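Local coordinates for epoxyqueuosine reductase (Streptococcus thermophilus, PDB 5D6S), which binds cobalamin and two iron/sulfur clusters and belongs to the QueG family of cobalamin-binding iron-sulfur proteins, at residues 117-122 and 259-264; 286-291 and 308-313; 29-34 and 199-204; 93-98 and 195-200. All coordinates share one frame; numbering follows the deposited sequence.

Interaction 1 (117-122 and 259-264); sequences GKITPN and VIYGCD. With SF4 (iron/sulfur cluster), chain G.
Thr120 and Asp264 join the two loops through a hydroxyl that works in two directions in the cobalamin pocket. Thr120 OG1 donates to Asp264 OD1 over 2.7 Å, reaching the syn lone pair of that oxygen, and it accepts the backbone N-H of Asn122, with Asn122 N 3.1 Å from Thr120 OG1, closing an ST turn. The hydroxyl sits opposite the backbone N of its own residue (chi1 175°), and this rotation presents it both to the carboxylate and to the following backbone. The two side chains cross at about a right angle, while Asp264 OD2 rests 3.2 Å from Pro121 CD. Alongside this polar pair the backbones run together briefly. Ile260 N bonds to Lys118 O at 2.8 Å, beside a single bridge between Lys118 and Val259, and Thr120 N bonds to Tyr261 O at 3.0 Å with a nearly straight N-H (168°). Ile119 CG1 packs on Tyr261 CB at 3.8 Å, and Thr120 CG2 meets the Tyr261 ring obliquely at CD2. Gly262 turns the chain with a positive phi of 77°, and its N is held by Thr242 OG1. The next residue, Cys263, binds iron FE2 of one cluster through SG at 2.3 Å while its N donates to cobalamin. Asp264 OD1 also has a weak hydrogen bond with a cobalamin nitrogen, a second partner that may help to place the carboxylate. Cluster ligand, cofactor contact and cross-loop bond thus follow one another along a few residues, the arrangement of an iron-sulfur cluster domain facing a cobalamin site.

Interaction 2 (286-291 and 308-313); sequences PDLAMP and FGMIAG. Unlike the reference sequence in segment 286-291: Asp287 (reference Glu).
Leu288 lays one methyl over a face of the Phe308 ring: CD2 stands 3.9 Å from the ring centroid and only 16° off the normal, a CH-pi contact displaced toward the rim. The two side chains run antiparallel past one another, and it is the branch of the leucine that touches the ring. The other methyl, Leu288 CD1, reaches Met310 SD at 3.8 Å, where the side chains cross at about a right angle. Met310 starts with CG between its backbone N and carbonyl carbon (chi1 75°) and bends further out, which carries the sulfur back toward Leu288. At the ring edge, Pro291 CB approaches Phe308 CZ at 3.9 Å, near the ring plane. No hydrogen bond crosses between the segments; the side chains meet through apolar groups.

Further out, Phe296 meets the Phe308 ring edge-to-face. A type I turn from Phe308 to Ile311, closed by Ile311 N on Phe308 O at 3.2 Å, sets Met310 where its sulfur can reach Leu288 CD1. On the leucine side, residues 286-289 form a weakly bonded helical turn. Arg116 pairs with Asp287 in a salt bridge and donates to Met290 O after the turn, and Pro291 shares a backbone bond with Gly117. The result is a hydrophobic cluster between a short helical turn and the loop leaving helix 301-308, at the approach to the C-terminal helices, whose succession is consistent with a HEAT-like repeat domain.

Interaction 3 (29-34 and 199-204); sequences NIKLEI and LEIEPD
Lys31 directs CG away from its backbone N (chi1 178°) and stays extended through its remaining torsions, so its full length reaches from the first turn of helix 30-40 to the loop of residues 199-204. This loop leaves strand 190-197 of the four-stranded antiparallel sheet, and the contact joins the N-terminal helix to the loop that follows this inner strand. Along the way the aliphatic part of Lys31 passes obliquely over Ile201, with Lys31 CD 3.8 Å from Ile201 CG2. Ile201 is shared among three helix residues. The side chains of Ile30 and Ile201 cross obliquely, with Ile30 CD1 3.8 Å from Ile201 CG1, whereas Ile34 CD1 and Ile201 CD1 come tip to tip at 4.1 Å. Ile34 goes on to touch Ile46 and Phe48 of strand 45-50 and Ile143 of helix 128-144, which continues the greasy patch from this surface contact into the interior. Asp204 is tied to the same strand through a backbone bond with Phe48, so the acidic partner of Lys31 is itself anchored to the sheet.

At the far end the ammonium group is gripped by two acceptors from the loop. One is a backbone carbonyl: Lys31 NZ lies 2.7 Å from Glu202 O, well above the carbonyl plane (44° out of it). The carboxylate of Glu202 remains farther off. The other bond is a salt bridge, in which Lys31 NZ stands 3.0 Å from Asp204 OD1 and approaches from above the carboxylate plane, 62° out of it.

Interaction 4 (93-98 and 195-200); sequences TIISIA and LITNLE
Ile95 CB starts beside the facing strand, 4.3 Å from Leu195 CB and 3.8 Å from Leu195 O. From there Ile95 CG1 swings beside the backbone N (chi1 -49°), stays near the same carbonyl oxygen and comes within 4.1 Å of Thr197 CG2; the terminal CD1 meets that methyl again. On its other flank Ile95 touches Ile46 and Phe48 of strand 45-50. Underneath, Ile95 and Leu195 form a hydrogen-bonded pair: Ile95 N bonds to Leu195 O at 2.9 Å, and Leu195 N returns the bond to Ile95 O at 2.8 Å. Thr93 and Thr197 make a second such pair, their side chains side by side and pointing the same way, with Thr93 OG1 bonded to Thr49 O. Between them the non-hydrogen-bonded pair Ile94 and Ile196 projects from the opposite face, CG1 to CG1 at 4.2 Å, where Ile94 also touches Val166 of helix 163-169. Leu195 packs on Leu139 of helix 128-144. At the end of the strand, Thr197 OG1 accepts from Leu199 N at 3.2 Å in an ST turn. The pairing joins the two inner strands of a four-stranded antiparallel sheet with helices on both faces.

From the N terminus, helix 30-40 opens interaction 3, strand 93-100 opens interaction 4 and the loop of residues 117-122 opens interaction 1. The chain then returns through residues 195-204, where interaction 4 closes first and interaction 3 directly after it, sharing Leu199 and Glu200; the loop of interaction 4 therefore lies within that of interaction 3. Interaction 1 closes later, at residues 259-264, and crosses both, linking the sheet domain to the cluster-binding region. Interaction 2 follows in series as a short local loop before the C-terminal helices. It touches interaction 1, with Tyr261 CZ 3.4 Å from Gly313 CA, whereas the centres of interactions 1 and 3 lie about 37 Å apart.

Interaction 1 (117-122 and 259-264)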
loop_
_atom_site.group_PDB
_atom_site.type_symbol
_atom_site.label_atom_id
_atom_site.label_comp_id
_atom_site.label_asym_id
_atom_site.label_seq_id
_atom_site.Cartn_x
_atom_site.Cartn_y
_atom_site.Cartn_z
ATOM N N GLY A 117 -16.802 -0.608 -2.068
ATOM C CA GLY A 117 -15.703 -0.287 -1.176
ATOM C C GLY A 117 -14.707 0.577 -1.915
ATOM O O GLY A 117 -14.812 0.760 -3.129
ATOM N N LYS A 118 -13.766 1.144 -1.177
ATOM C CA LYS A 118 -12.671 1.918 -1.757
ATOM C C LYS A 118 -11.385 1.116 -1.659
ATOM O O LYS A 118 -11.232 0.245 -0.826
ATOM C CB LYS A 118 -12.460 3.252 -1.033
ATOM C CG LYS A 118 -13.667 4.173 -0.895
ATOM C CD LYS A 118 -13.394 5.253 0.163
ATOM C CE LYS A 118 -14.645 6.007 0.591
ATOM N NZ LYS A 118 -15.267 6.752 -0.537
ATOM N N ILE A 119 -10.428 1.481 -2.476
ATOM C CA ILE A 119 -9.170 0.781 -2.561
ATOM C C ILE A 119 -8.111 1.822 -2.967
ATOM O O ILE A 119 -8.282 2.519 -3.940
ATOM C CB ILE A 119 -9.260 -0.391 -3.555
ATOM C CG1 ILE A 119 -7.797 -0.745 -3.946
ATOM C CG2 ILE A 119 -10.227 0.008 -4.669
ATOM C CD1 ILE A 119 -7.308 -0.631 -5.376
ATOM N N THR A 120 -7.043 1.945 -2.173
ATOM C CA THR A 120 -6.061 3.056 -2.274
ATOM C C THR A 120 -5.663 3.456 -3.693
ATOM O O THR A 120 -5.463 2.595 -4.549
ATOM C CB THR A 120 -4.752 2.762 -1.505
ATOM O OG1 THR A 120 -3.818 3.818 -1.746
ATOM C CG2 THR A 120 -4.118 1.481 -1.953
ATOM N N PRO A 121 -5.548 4.770 -3.950
ATOM C CA PRO A 121 -5.135 5.237 -5.284
ATOM C C PRO A 121 -3.744 4.747 -5.669
ATOM O O PRO A 121 -3.434 4.688 -6.859
ATOM C CB PRO A 121 -5.140 6.766 -5.169
ATOM C CG PRO A 121 -5.585 7.124 -3.785
ATOM C CD PRO A 121 -5.687 5.872 -2.969
ATOM N N ASN A 122 -2.927 4.399 -4.656
ATOM C CA ASN A 122 -1.628 3.731 -4.853
ATOM C C ASN A 122 -1.724 2.462 -5.697
ATOM O O ASN A 122 -0.717 1.958 -6.204
ATOM C CB ASN A 122 -1.003 3.387 -3.490
ATOM C CG ASN A 122 0.488 3.054 -3.582
ATOM O OD1 ASN A 122 1.271 3.793 -4.173
ATOM N ND2 ASN A 122 0.889 1.944 -2.990
ATOM N N VAL A 259 -12.426 0.839 3.125
ATOM C CA VAL A 259 -11.167 0.807 2.378
ATOM C C VAL A 259 -10.584 -0.587 2.499
ATOM O O VAL A 259 -10.000 -0.918 3.540
ATOM C CB VAL A 259 -10.154 1.851 2.899
ATOM C CG1 VAL A 259 -8.903 1.820 2.057
ATOM C CG2 VAL A 259 -10.742 3.256 2.838
ATOM N N ILE A 260 -10.736 -1.381 1.438
ATOM C CA ILE A 260 -10.373 -2.789 1.468
ATOM C C ILE A 260 -8.946 -3.088 1.047
ATOM O O ILE A 260 -8.531 -4.239 1.011
ATOM C CB ILE A 260 -11.300 -3.656 0.590
ATOM C CG1 ILE A 260 -11.112 -3.346 -0.883
ATOM C CG2 ILE A 260 -12.750 -3.517 1.040
ATOM C CD1 ILE A 260 -12.027 -4.131 -1.802
ATOM N N TYR A 261 -8.187 -2.058 0.736
ATOM C CA TYR A 261 -6.755 -2.212 0.430
ATOM C C TYR A 261 -6.003 -0.891 0.643
ATOM O O TYR A 261 -6.329 0.129 0.046
ATOM C CB TYR A 261 -6.526 -2.703 -1.006
ATOM C CG TYR A 261 -5.098 -3.118 -1.229
ATOM C CD1 TYR A 261 -4.643 -4.339 -0.769
ATOM C CD2 TYR A 261 -4.182 -2.269 -1.852
ATOM C CE1 TYR A 261 -3.317 -4.726 -0.922
ATOM C CE2 TYR A 261 -2.859 -2.655 -2.032
ATOM C CZ TYR A 261 -2.430 -3.887 -1.545
ATOM O OH TYR A 261 -1.113 -4.286 -1.666
ATOM N N GLY A 262 -5.009 -0.911 1.520
ATOM C CA GLY A 262 -4.242 0.291 1.813
ATOM C C GLY A 262 -4.984 1.255 2.715
ATOM O O GLY A 262 -6.116 0.995 3.149
ATOM N N CYS A 263 -4.294 2.352 3.025
ATOM C CA CYS A 263 -4.804 3.449 3.793
ATOM C C CYS A 263 -4.121 4.709 3.271
ATOM O O CYS A 263 -2.905 4.723 3.070
ATOM C CB CYS A 263 -4.504 3.216 5.282
ATOM S SG CYS A 263 -4.954 4.532 6.425
ATOM N N ASP A 264 -4.896 5.778 3.132
ATOM C CA ASP A 264 -4.375 7.077 2.714
ATOM C C ASP A 264 -4.617 8.199 3.725
ATOM O O ASP A 264 -4.330 9.352 3.447
ATOM C CB ASP A 264 -4.981 7.451 1.375
ATOM C CG ASP A 264 -4.466 6.566 0.256
ATOM O OD1 ASP A 264 -4.641 5.333 0.348
ATOM O OD2 ASP A 264 -3.879 7.103 -0.690
HETATM FE FE1 SF4 G . -1.011 3.698 8.287
HETATM FE FE2 SF4 G . -3.267 4.880 7.886
HETATM FE FE3 SF4 G . -1.036 6.212 7.652
HETATM FE FE4 SF4 G . -1.862 5.507 9.979
HETATM S S1 SF4 G . -2.801 6.800 8.643
HETATM S S2 SF4 G . 0.054 5.286 9.185
HETATM S S3 SF4 G . -2.786 3.631 9.463
HETATM S S4 SF4 G . -1.688 4.579 6.489
#

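Interaction 2 (286-291 and 308-313)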
loop_
_atom_site.group_PDB
_atom_site.type_symbol
_atom_site.label_atom_id
_atom_site.label_comp_id
_atom_site.label_asym_id
_atom_site.label_seq_id
_atom_site.Cartn_x
_atom_site.Cartn_y
_atom_site.Cartn_z
ATOM N N PRO A 286 -12.807 2.908 -12.976
ATOM C CA PRO A 286 -13.326 3.216 -11.633
ATOM C C PRO A 286 -13.939 2.002 -10.891
ATOM O O PRO A 286 -14.065 2.046 -9.674
ATOM C CB PRO A 286 -14.382 4.313 -11.908
ATOM C CG PRO A 286 -14.818 4.081 -13.322
ATOM C CD PRO A 286 -13.602 3.549 -14.042
ATOM N N ASP A 287 -14.325 0.961 -11.621
ATOM C CA ASP A 287 -14.892 -0.269 -11.017
ATOM C C ASP A 287 -13.849 -1.149 -10.351
ATOM O O ASP A 287 -14.179 -2.012 -9.537
ATOM C CB ASP A 287 -15.637 -1.103 -12.066
ATOM C CG ASP A 287 -17.029 -0.574 -12.364
ATOM O OD1 ASP A 287 -17.415 0.466 -11.797
ATOM O OD2 ASP A 287 -17.745 -1.202 -13.174
ATOM N N LEU A 288 -12.596 -0.973 -10.747
ATOM C CA LEU A 288 -11.455 -1.594 -10.071
ATOM C C LEU A 288 -10.950 -0.736 -8.949
ATOM O O LEU A 288 -10.238 -1.220 -8.089
ATOM C CB LEU A 288 -10.298 -1.795 -11.028
ATOM C CG LEU A 288 -10.621 -2.654 -12.240
ATOM C CD1 LEU A 288 -9.330 -3.096 -12.908
ATOM C CD2 LEU A 288 -11.477 -3.863 -11.899
ATOM N N ALA A 289 -11.290 0.544 -8.961
ATOM C CA ALA A 289 -10.849 1.447 -7.918
ATOM C C ALA A 289 -11.887 1.596 -6.828
ATOM O O ALA A 289 -11.588 2.079 -5.740
ATOM C CB ALA A 289 -10.520 2.812 -8.508
ATOM N N MET A 290 -13.124 1.229 -7.128
ATOM C CA MET A 290 -14.212 1.305 -6.147
ATOM C C MET A 290 -15.132 0.132 -6.426
ATOM O O MET A 290 -16.221 0.310 -6.949
ATOM C CB MET A 290 -14.931 2.650 -6.243
ATOM C CG MET A 290 -14.069 3.787 -5.724
ATOM S SD MET A 290 -14.961 5.293 -5.345
ATOM C CE MET A 290 -13.659 6.257 -4.567
ATOM N N PRO A 291 -14.661 -1.080 -6.096
ATOM C CA PRO A 291 -15.338 -2.282 -6.524
ATOM C C PRO A 291 -16.592 -2.577 -5.761
ATOM O O PRO A 291 -16.709 -2.279 -4.575
ATOM C CB PRO A 291 -14.293 -3.370 -6.299
ATOM C CG PRO A 291 -13.465 -2.865 -5.189
ATOM C CD PRO A 291 -13.457 -1.382 -5.294
ATOM N N PHE A 308 -8.584 -8.168 -11.980
ATOM C CA PHE A 308 -7.877 -7.414 -10.965
ATOM C C PHE A 308 -6.398 -7.714 -10.954
ATOM O O PHE A 308 -5.625 -7.059 -10.230
ATOM C CB PHE A 308 -8.431 -7.747 -9.573
ATOM C CG PHE A 308 -9.649 -6.950 -9.191
ATOM C CD1 PHE A 308 -10.916 -7.394 -9.508
ATOM C CD2 PHE A 308 -9.513 -5.740 -8.534
ATOM C CE1 PHE A 308 -12.040 -6.652 -9.184
ATOM C CE2 PHE A 308 -10.625 -5.008 -8.180
ATOM C CZ PHE A 308 -11.900 -5.459 -8.512
ATOM N N GLY A 309 -5.981 -8.664 -11.785
ATOM C CA GLY A 309 -4.620 -9.200 -11.733
ATOM C C GLY A 309 -3.509 -8.223 -12.076
ATOM O O GLY A 309 -2.346 -8.479 -11.798
ATOM N N MET A 310 -3.880 -7.109 -12.690
ATOM C CA MET A 310 -2.938 -6.113 -13.185
ATOM C C MET A 310 -2.592 -5.070 -12.136
ATOM O O MET A 310 -1.648 -4.322 -12.329
ATOM C CB MET A 310 -3.569 -5.369 -14.360
ATOM C CG MET A 310 -4.631 -4.365 -13.900
ATOM S SD MET A 310 -6.231 -4.449 -14.708
ATOM C CE MET A 310 -6.731 -6.145 -14.415
ATOM N N ILE A 311 -3.391 -4.959 -11.078
ATOM C CA ILE A 311 -3.147 -3.907 -10.076
ATOM C C ILE A 311 -2.155 -4.375 -9.003
ATOM O O ILE A 311 -1.974 -5.571 -8.757
ATOM C CB ILE A 311 -4.451 -3.352 -9.414
ATOM C CG1 ILE A 311 -5.086 -4.360 -8.450
ATOM C CG2 ILE A 311 -5.471 -2.933 -10.466
ATOM C CD1 ILE A 311 -6.146 -3.757 -7.553
ATOM N N ALA A 312 -1.536 -3.412 -8.347
ATOM C CA ALA A 312 -0.560 -3.696 -7.301
ATOM C C ALA A 312 -1.174 -4.558 -6.207
ATOM O O ALA A 312 -0.541 -5.504 -5.719
ATOM C CB ALA A 312 -0.032 -2.404 -6.713
ATOM N N GLY A 313 -2.399 -4.214 -5.813
ATOM C CA GLY A 313 -3.074 -4.863 -4.699
ATOM C C GLY A 313 -3.403 -6.320 -4.902
ATOM O O GLY A 313 -3.927 -6.960 -3.984
#

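Interaction 3 (29-34 and 199-204)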
loop_
_atom_site.group_PDB
_atom_site.type_symbol
_atom_site.label_atom_id
_atom_site.label_comp_id
_atom_site.label_asym_id
_atom_site.label_seq_id
_atom_site.Cartn_x
_atom_site.Cartn_y
_atom_site.Cartn_z
ATOM N N ASN A 29 27.654 16.573 -19.662
ATOM C CA ASN A 29 26.295 17.108 -19.801
ATOM C C ASN A 29 25.358 15.922 -19.805
ATOM O O ASN A 29 24.237 16.029 -20.264
ATOM C CB ASN A 29 26.092 18.024 -21.020
ATOM C CG ASN A 29 26.476 19.478 -20.745
ATOM O OD1 ASN A 29 26.979 19.817 -19.668
ATOM N ND2 ASN A 29 26.235 20.342 -21.726
ATOM N N ILE A 30 25.834 14.789 -19.275
ATOM C CA ILE A 30 24.972 13.623 -19.061
ATOM C C ILE A 30 23.811 13.981 -18.154
ATOM O O ILE A 30 22.670 13.645 -18.452
ATOM C CB ILE A 30 25.666 12.361 -18.458
ATOM C CG1 ILE A 30 27.011 12.659 -17.759
ATOM C CG2 ILE A 30 25.855 11.308 -19.538
ATOM C CD1 ILE A 30 26.929 13.492 -16.492
ATOM N N LYS A 31 24.095 14.690 -17.071
ATOM C CA LYS A 31 23.070 15.032 -16.088
ATOM C C LYS A 31 21.910 15.820 -16.738
ATOM O O LYS A 31 20.747 15.587 -16.432
ATOM C CB LYS A 31 23.701 15.805 -14.911
ATOM C CG LYS A 31 22.705 16.234 -13.859
ATOM C CD LYS A 31 23.385 16.584 -12.550
ATOM C CE LYS A 31 22.425 17.323 -11.640
ATOM N NZ LYS A 31 22.956 17.434 -10.258
ATOM N N LEU A 32 22.243 16.746 -17.629
ATOM C CA LEU A 32 21.233 17.533 -18.338
ATOM C C LEU A 32 20.555 16.652 -19.385
ATOM O O LEU A 32 19.369 16.809 -19.659
ATOM C CB LEU A 32 21.865 18.775 -18.988
ATOM C CG LEU A 32 20.974 20.016 -19.126
ATOM C CD1 LEU A 32 21.830 21.245 -19.421
ATOM C CD2 LEU A 32 19.894 19.868 -20.197
ATOM N N GLU A 33 21.317 15.728 -19.964
ATOM C CA GLU A 33 20.793 14.812 -20.992
ATOM C C GLU A 33 19.843 13.772 -20.421
ATOM O O GLU A 33 18.842 13.431 -21.048
ATOM C CB GLU A 33 21.932 14.105 -21.749
ATOM C CG GLU A 33 22.377 14.813 -23.022
ATOM C CD GLU A 33 21.211 15.140 -23.938
ATOM O OE1 GLU A 33 20.270 14.310 -24.030
ATOM O OE2 GLU A 33 21.235 16.230 -24.557
ATOM N N ILE A 34 20.181 13.258 -19.239
ATOM C CA ILE A 34 19.332 12.318 -18.503
ATOM C C ILE A 34 18.014 13.000 -18.190
ATOM O O ILE A 34 16.963 12.544 -18.629
ATOM C CB ILE A 34 20.026 11.826 -17.216
ATOM C CG1 ILE A 34 21.057 10.760 -17.572
ATOM C CG2 ILE A 34 19.023 11.242 -16.239
ATOM C CD1 ILE A 34 21.991 10.387 -16.437
ATOM N N LEU A 199 28.198 5.657 -12.724
ATOM C CA LEU A 199 28.488 6.983 -13.264
ATOM C C LEU A 199 28.964 7.956 -12.186
ATOM O O LEU A 199 28.525 7.901 -11.043
ATOM C CB LEU A 199 27.253 7.559 -13.962
ATOM C CG LEU A 199 26.975 7.155 -15.418
ATOM C CD1 LEU A 199 27.383 5.722 -15.717
ATOM C CD2 LEU A 199 25.508 7.382 -15.771
ATOM N N GLU A 200 29.880 8.838 -12.568
ATOM C CA GLU A 200 30.326 9.916 -11.697
ATOM C C GLU A 200 29.441 11.088 -12.053
ATOM O O GLU A 200 29.550 11.613 -13.160
ATOM C CB GLU A 200 31.802 10.251 -11.958
ATOM C CG GLU A 200 32.549 10.760 -10.737
ATOM C CD GLU A 200 33.109 9.633 -9.886
ATOM O OE1 GLU A 200 33.867 8.793 -10.419
ATOM O OE2 GLU A 200 32.795 9.595 -8.672
ATOM N N ILE A 201 28.528 11.464 -11.163
ATOM C CA ILE A 201 27.607 12.572 -11.458
ATOM C C ILE A 201 27.399 13.479 -10.263
ATOM O O ILE A 201 27.428 13.044 -9.113
ATOM C CB ILE A 201 26.244 12.101 -12.014
ATOM C CG1 ILE A 201 26.451 11.382 -13.357
ATOM C CG2 ILE A 201 25.286 13.281 -12.198
ATOM C CD1 ILE A 201 25.196 10.808 -13.982
ATOM N N GLU A 202 27.212 14.758 -10.588
ATOM C CA GLU A 202 26.942 15.820 -9.623
ATOM C C GLU A 202 25.696 15.516 -8.804
ATOM O O GLU A 202 24.598 15.511 -9.365
ATOM C CB GLU A 202 26.720 17.158 -10.358
ATOM C CG GLU A 202 27.991 17.869 -10.784
ATOM C CD GLU A 202 28.646 18.588 -9.625
ATOM O OE1 GLU A 202 28.038 19.551 -9.112
ATOM O OE2 GLU A 202 29.763 18.194 -9.227
ATOM N N PRO A 203 25.860 15.277 -7.489
ATOM C CA PRO A 203 24.671 15.128 -6.656
ATOM C C PRO A 203 23.770 16.354 -6.713
ATOM O O PRO A 203 24.265 17.475 -6.787
ATOM C CB PRO A 203 25.244 14.937 -5.245
ATOM C CG PRO A 203 26.590 14.340 -5.473
ATOM C CD PRO A 203 27.096 14.955 -6.747
ATOM N N ASP A 204 22.459 16.129 -6.714
ATOM C CA ASP A 204 21.496 17.205 -6.548
ATOM C C ASP A 204 21.529 17.701 -5.097
ATOM O O ASP A 204 22.260 17.157 -4.264
ATOM C CB ASP A 204 20.080 16.745 -6.946
ATOM C CG ASP A 204 19.772 16.994 -8.413
ATOM O OD1 ASP A 204 20.336 17.951 -8.994
ATOM O OD2 ASP A 204 18.932 16.266 -8.977
#

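Interaction 4 (93-98 and 195-200)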
loop_
_atom_site.group_PDB
_atom_site.type_symbol
_atom_site.label_atom_id
_atom_site.label_comp_id
_atom_site.label_asym_id
_atom_site.label_seq_id
_atom_site.Cartn_x
_atom_site.Cartn_y
_atom_site.Cartn_z
ATOM N N THR A 93 27.073 6.567 -8.341
ATOM C CA THR A 93 25.917 7.410 -8.063
ATOM C C THR A 93 24.618 6.590 -8.074
ATOM O O THR A 93 24.583 5.468 -8.593
ATOM C CB THR A 93 25.820 8.599 -9.050
ATOM O OG1 THR A 93 24.731 9.449 -8.672
ATOM C CG2 THR A 93 25.585 8.136 -10.470
ATOM N N ILE A 94 23.568 7.142 -7.460
ATOM C CA ILE A 94 22.213 6.552 -7.471
ATOM C C ILE A 94 21.241 7.581 -8.012
ATOM O O ILE A 94 21.211 8.711 -7.547
ATOM C CB ILE A 94 21.715 6.147 -6.057
ATOM C CG1 ILE A 94 22.598 5.045 -5.455
ATOM C CG2 ILE A 94 20.284 5.648 -6.126
ATOM C CD1 ILE A 94 22.366 4.793 -3.979
ATOM N N ILE A 95 20.417 7.161 -8.961
ATOM C CA ILE A 95 19.424 8.036 -9.572
ATOM C C ILE A 95 18.049 7.650 -9.059
ATOM O O ILE A 95 17.563 6.556 -9.343
ATOM C CB ILE A 95 19.409 7.892 -11.099
ATOM C CG1 ILE A 95 20.839 7.993 -11.644
ATOM C CG2 ILE A 95 18.486 8.928 -11.713
ATOM C CD1 ILE A 95 20.975 7.675 -13.126
ATOM N N SER A 96 17.431 8.553 -8.307
ATOM C CA SER A 96 16.102 8.329 -7.773
ATOM C C SER A 96 15.078 8.859 -8.744
ATOM O O SER A 96 15.152 10.027 -9.109
ATOM C CB SER A 96 15.923 9.041 -6.435
ATOM O OG SER A 96 14.569 8.970 -6.016
ATOM N N ILE A 97 14.095 8.033 -9.118
ATOM C CA ILE A 97 12.955 8.515 -9.914
ATOM C C ILE A 97 11.657 8.601 -9.106
ATOM O O ILE A 97 11.520 7.977 -8.061
ATOM C CB ILE A 97 12.716 7.691 -11.190
ATOM C CG1 ILE A 97 12.323 6.266 -10.866
ATOM C CG2 ILE A 97 13.968 7.697 -12.039
ATOM C CD1 ILE A 97 11.710 5.577 -12.066
ATOM N N ALA A 98 10.745 9.436 -9.589
ATOM C CA ALA A 98 9.433 9.601 -8.998
ATOM C C ALA A 98 8.414 9.751 -10.116
ATOM O O ALA A 98 8.633 10.519 -11.050
ATOM C CB ALA A 98 9.400 10.815 -8.097
ATOM N N LEU A 195 17.841 3.805 -9.735
ATOM C CA LEU A 195 18.792 3.167 -10.626
ATOM C C LEU A 195 20.177 3.376 -10.029
ATOM O O LEU A 195 20.744 4.474 -10.105
ATOM C CB LEU A 195 18.697 3.777 -12.023
ATOM C CG LEU A 195 19.479 3.069 -13.115
ATOM C CD1 LEU A 195 19.002 1.643 -13.313
ATOM C CD2 LEU A 195 19.335 3.849 -14.413
ATOM N N ILE A 196 20.694 2.337 -9.381
ATOM C CA ILE A 196 22.068 2.354 -8.887
ATOM C C ILE A 196 22.970 2.226 -10.104
ATOM O O ILE A 196 22.669 1.470 -11.026
ATOM C CB ILE A 196 22.372 1.196 -7.925
ATOM C CG1 ILE A 196 21.424 1.209 -6.730
ATOM C CG2 ILE A 196 23.797 1.302 -7.399
ATOM C CD1 ILE A 196 21.482 -0.064 -5.905
ATOM N N THR A 197 24.075 2.968 -10.103
ATOM C CA THR A 197 24.913 3.094 -11.296
ATOM C C THR A 197 26.396 3.387 -10.991
ATOM O O THR A 197 26.753 3.846 -9.902
ATOM C CB THR A 197 24.310 4.146 -12.268
ATOM O OG1 THR A 197 25.250 4.463 -13.292
ATOM C CG2 THR A 197 23.966 5.417 -11.560
ATOM N N ASN A 198 27.249 3.135 -11.988
ATOM C CA ASN A 198 28.702 3.405 -11.896
ATOM C C ASN A 198 29.145 4.749 -12.505
ATOM O O ASN A 198 30.328 4.956 -12.752
ATOM C CB ASN A 198 29.489 2.280 -12.559
ATOM C CG ASN A 198 29.380 2.294 -14.075
ATOM O OD1 ASN A 198 28.617 3.068 -14.661
ATOM N ND2 ASN A 198 30.120 1.407 -14.715
ATOM N N LEU A 199 28.198 5.657 -12.724
ATOM C CA LEU A 199 28.488 6.983 -13.264
ATOM C C LEU A 199 28.964 7.956 -12.186
ATOM O O LEU A 199 28.525 7.901 -11.043
ATOM C CB LEU A 199 27.253 7.559 -13.962
ATOM C CG LEU A 199 26.975 7.155 -15.418
ATOM C CD1 LEU A 199 27.383 5.722 -15.717
ATOM C CD2 LEU A 199 25.508 7.382 -15.771
ATOM N N GLU A 200 29.880 8.838 -12.568
ATOM C CA GLU A 200 30.326 9.916 -11.697
ATOM C C GLU A 200 29.441 11.088 -12.053
ATOM O O GLU A 200 29.550 11.613 -13.160
ATOM C CB GLU A 200 31.802 10.251 -11.958
ATOM C CG GLU A 200 32.549 10.760 -10.737
ATOM C CD GLU A 200 33.109 9.633 -9.886
ATOM O OE1 GLU A 200 33.867 8.793 -10.419
ATOM O OE2 GLU A 200 32.795 9.595 -8.672
#